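Local coordinates for protein diguanylate cyclase TpbB (Pseudomonas aeruginosa, PDB 4IOB) that catalyses the condensation of two GTP molecules into the second messenger cyclic-di-GMP, in a signalling system important for biofilm formation, at residues Ala29-Asp34 and Ile121-Tyr126. Residues are numbered along the deposited sequence; the frame is centred on the assembly and turned at random.
Sequences AVLFID and IGIALY
Val-30 and Phe-32 pair with Ala-124 and Gly-122 in an antiparallel ladder between strands 27-35 and 119-126, neighbours inside the five-stranded mixed sheet (order 2-3-1-4-5) of the GGDEF domain, the catalytic piece of this membrane protein. The N-to-C directions of the two segments make an angle of 167°, close to antiparallel. Two reciprocal bonds link Val-30 and Ala-124: Val-30 N to Ala-124 O, 2.8 Å with the donor in the carbonyl plane, and Ala-124 N to Val-30 O, nearly straight at 176°. At the next hydrogen-bonded pair, Phe-32 N reaches Gly-122 O at 2.9 Å, tilted from the carbonyl plane.

Side chains alternate between the two faces. Val-30, Phe-32 and Ala-124 look toward helix 133-150, where Ala-140 touches both Phe-32 and Ala-124; the small residues Gly-122 and Ala-124 lie opposite the bulkier Phe-32 and Val-30. The other face, with Ala-29, Leu-31, Ile-33, Ile-121, Ile-123 and Leu-125, is aliphatic and largely buried; helix 89-102 packs on it through Leu-93, Ala-96 and Ile-100. Beta-branched isoleucines suit such extended backbone. Strand 27-35 runs from this core to the magnesium site at its C-terminal end: the side chain of Ile-33 is about 7 Å from those of magnesium-binding Ser-35 and Asp-77.

On the aliphatic face, with CG1 beside the backbone N (chi1 -52°), Ile-121 has CG2 anti to that N. The side chains of Ile-121 and Leu-31 cross at a slant, Ile-121 CG2 lying 3.9 Å from Leu-31 CB. The CG1 branch of Ile-121 runs alongside Ile-33. Leu-31 also lies side by side with Ile-123, CD1 resting 3.6 Å from Ile-123 CG2.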
ATOM      1  N   ALA A  29      -7.630   7.240   5.186  1.00 35.92           N
ATOM      2  CA  ALA A  29      -6.943   6.002   5.516  1.00 34.49           C
ATOM      3  C   ALA A  29      -5.550   5.949   4.902  1.00 34.05           C
ATOM      4  O   ALA A  29      -5.302   6.515   3.837  1.00 35.63           O
ATOM      5  CB  ALA A  29      -7.766   4.803   5.070  1.00 33.06           C
ATOM      6  N   VAL A  30      -4.642   5.269   5.593  1.00 31.87           N
ATOM      7  CA  VAL A  30      -3.310   5.017   5.073  1.00 31.15           C
ATOM      8  C   VAL A  30      -3.111   3.515   4.937  1.00 30.82           C
ATOM      9  O   VAL A  30      -3.218   2.773   5.915  1.00 31.42           O
ATOM     10  CB  VAL A  30      -2.220   5.587   5.997  1.00 31.59           C
ATOM     11  CG1 VAL A  30      -0.848   5.085   5.570  1.00 31.20           C
ATOM     12  CG2 VAL A  30      -2.266   7.107   5.997  1.00 33.19           C
ATOM     13  N   LEU A  31      -2.836   3.071   3.716  1.00 30.07           N
ATOM     14  CA  LEU A  31      -2.593   1.662   3.448  1.00 30.45           C
ATOM     15  C   LEU A  31      -1.119   1.423   3.160  1.00 30.25           C
ATOM     16  O   LEU A  31      -0.493   2.171   2.410  1.00 31.90           O
ATOM     17  CB  LEU A  31      -3.419   1.189   2.253  1.00 30.01           C
ATOM     18  CG  LEU A  31      -4.893   0.847   2.458  1.00 30.69           C
ATOM     19  CD1 LEU A  31      -5.645   2.000   3.101  1.00 31.41           C
ATOM     20  CD2 LEU A  31      -5.516   0.458   1.125  1.00 30.36           C
ATOM     21  N   PHE A  32      -0.574   0.374   3.763  1.00 29.31           N
ATOM     22  CA  PHE A  32       0.793  -0.053   3.505  1.00 29.34           C
ATOM     23  C   PHE A  32       0.781  -1.355   2.725  1.00 30.82           C
ATOM     24  O   PHE A  32       0.134  -2.319   3.134  1.00 30.01           O
ATOM     25  CB  PHE A  32       1.520  -0.294   4.821  1.00 28.14           C
ATOM     26  CG  PHE A  32       2.401   0.838   5.245  1.00 27.37           C
ATOM     27  CD1 PHE A  32       3.774   0.674   5.288  1.00 27.06           C
ATOM     28  CD2 PHE A  32       1.860   2.059   5.606  1.00 27.72           C
ATOM     29  CE1 PHE A  32       4.596   1.710   5.684  1.00 27.48           C
ATOM     30  CE2 PHE A  32       2.677   3.101   6.002  1.00 28.02           C
ATOM     31  CZ  PHE A  32       4.048   2.926   6.041  1.00 27.58           C
ATOM     32  N   ILE A  33       1.504  -1.395   1.614  1.00 31.92           N
ATOM     33  CA  ILE A  33       1.532  -2.593   0.790  1.00 33.51           C
ATOM     34  C   ILE A  33       2.940  -3.172   0.709  1.00 34.05           C
ATOM     35  O   ILE A  33       3.883  -2.479   0.330  1.00 34.06           O
ATOM     36  CB  ILE A  33       1.002  -2.301  -0.625  1.00 33.24           C
ATOM     37  CG1 ILE A  33      -0.272  -1.454  -0.545  1.00 32.29           C
ATOM     38  CG2 ILE A  33       0.755  -3.596  -1.383  1.00 34.57           C
ATOM     39  CD1 ILE A  33      -0.888  -1.139  -1.890  1.00 31.96           C
ATOM     40  N   ASP A  34       3.083  -4.441   1.077  1.00 36.62           N
ATOM     41  CA  ASP A  34       4.370  -5.114   0.973  1.00 40.18           C
ATOM     42  C   ASP A  34       4.268  -6.294   0.017  1.00 41.67           C
ATOM     43  O   ASP A  34       3.536  -7.250   0.277  1.00 41.96           O
ATOM     44  CB  ASP A  34       4.849  -5.595   2.345  1.00 42.51           C
ATOM     45  CG  ASP A  34       6.331  -5.929   2.360  1.00 44.11           C
ATOM     46  OD1 ASP A  34       6.679  -7.110   2.139  1.00 46.25           O
ATOM     47  OD2 ASP A  34       7.148  -5.008   2.579  1.00 46.37           O
ATOM     48  N   ILE A 121      -1.201  -5.987   2.944  1.00 34.11           N
ATOM     49  CA  ILE A 121      -1.582  -4.605   3.216  1.00 32.21           C
ATOM     50  C   ILE A 121      -1.964  -4.373   4.674  1.00 32.17           C
ATOM     51  O   ILE A 121      -2.706  -5.155   5.266  1.00 32.83           O
ATOM     52  CB  ILE A 121      -2.752  -4.161   2.317  1.00 31.42           C
ATOM     53  CG1 ILE A 121      -2.440  -4.457   0.849  1.00 30.42           C
ATOM     54  CG2 ILE A 121      -3.047  -2.683   2.517  1.00 31.84           C
ATOM     55  CD1 ILE A 121      -3.574  -4.125  -0.095  1.00 30.61           C
ATOM     56  N   GLY A 122      -1.448  -3.287   5.241  1.00 33.00           N
ATOM     57  CA  GLY A 122      -1.801  -2.876   6.597  1.00 33.66           C
ATOM     58  C   GLY A 122      -2.551  -1.559   6.567  1.00 33.56           C
ATOM     59  O   GLY A 122      -2.014  -0.539   6.131  1.00 35.12           O
ATOM     60  N   ILE A 123      -3.795  -1.577   7.033  1.00 32.91           N
ATOM     61  CA  ILE A 123      -4.669  -0.414   6.918  1.00 33.26           C
ATOM     62  C   ILE A 123      -4.822   0.351   8.229  1.00 34.17           C
ATOM     63  O   ILE A 123      -5.283  -0.196   9.231  1.00 34.19           O
ATOM     64  CB  ILE A 123      -6.063  -0.822   6.409  1.00 32.40           C
ATOM     65  CG1 ILE A 123      -5.935  -1.703   5.165  1.00 31.33           C
ATOM     66  CG2 ILE A 123      -6.909   0.411   6.127  1.00 33.03           C
ATOM     67  CD1 ILE A 123      -7.252  -2.268   4.678  1.00 32.25           C
ATOM     68  N   ALA A 124      -4.434   1.624   8.210  1.00 35.44           N
ATOM     69  CA  ALA A 124      -4.602   2.504   9.361  1.00 36.78           C
ATOM     70  C   ALA A 124      -5.642   3.573   9.047  1.00 37.83           C
ATOM     71  O   ALA A 124      -5.647   4.141   7.955  1.00 39.46           O
ATOM     72  CB  ALA A 124      -3.277   3.143   9.739  1.00 37.11           C
ATOM     73  N   LEU A 125      -6.519   3.849  10.006  1.00 38.50           N
ATOM     74  CA  LEU A 125      -7.640   4.753   9.770  1.00 40.49           C
ATOM     75  C   LEU A 125      -7.598   6.008  10.633  1.00 40.98           C
ATOM     76  O   LEU A 125      -7.095   5.991  11.756  1.00 40.79           O
ATOM     77  CB  LEU A 125      -8.965   4.023  10.004  1.00 41.05           C
ATOM     78  CG  LEU A 125      -9.335   2.920   9.014  1.00 40.72           C
ATOM     79  CD1 LEU A 125     -10.510   2.108   9.538  1.00 41.67           C
ATOM     80  CD2 LEU A 125      -9.654   3.512   7.649  1.00 41.15           C
ATOM     81  N   TYR A 126      -8.135   7.098  10.094  1.00 43.37           N
ATOM     82  CA  TYR A 126      -8.328   8.317  10.864  1.00 45.29           C
ATOM     83  C   TYR A 126      -9.814   8.639  10.974  1.00 46.78           C
ATOM     84  O   TYR A 126     -10.555   8.516   9.999  1.00 48.90           O
ATOM     85  CB  TYR A 126      -7.582   9.492  10.234  1.00 45.24           C
ATOM     86  CG  TYR A 126      -7.898  10.810  10.901  1.00 45.88           C
ATOM     87  CD1 TYR A 126      -7.157  11.256  11.987  1.00 47.35           C
ATOM     88  CD2 TYR A 126      -8.949  11.601  10.455  1.00 44.38           C
ATOM     89  CE1 TYR A 126      -7.447  12.459  12.604  1.00 47.81           C
ATOM     90  CE2 TYR A 126      -9.247  12.804  11.066  1.00 45.20           C
ATOM     91  CZ  TYR A 126      -8.493  13.227  12.138  1.00 47.98           C
ATOM     92  OH  TYR A 126      -8.785  14.425  12.750  1.00 50.84           O
TER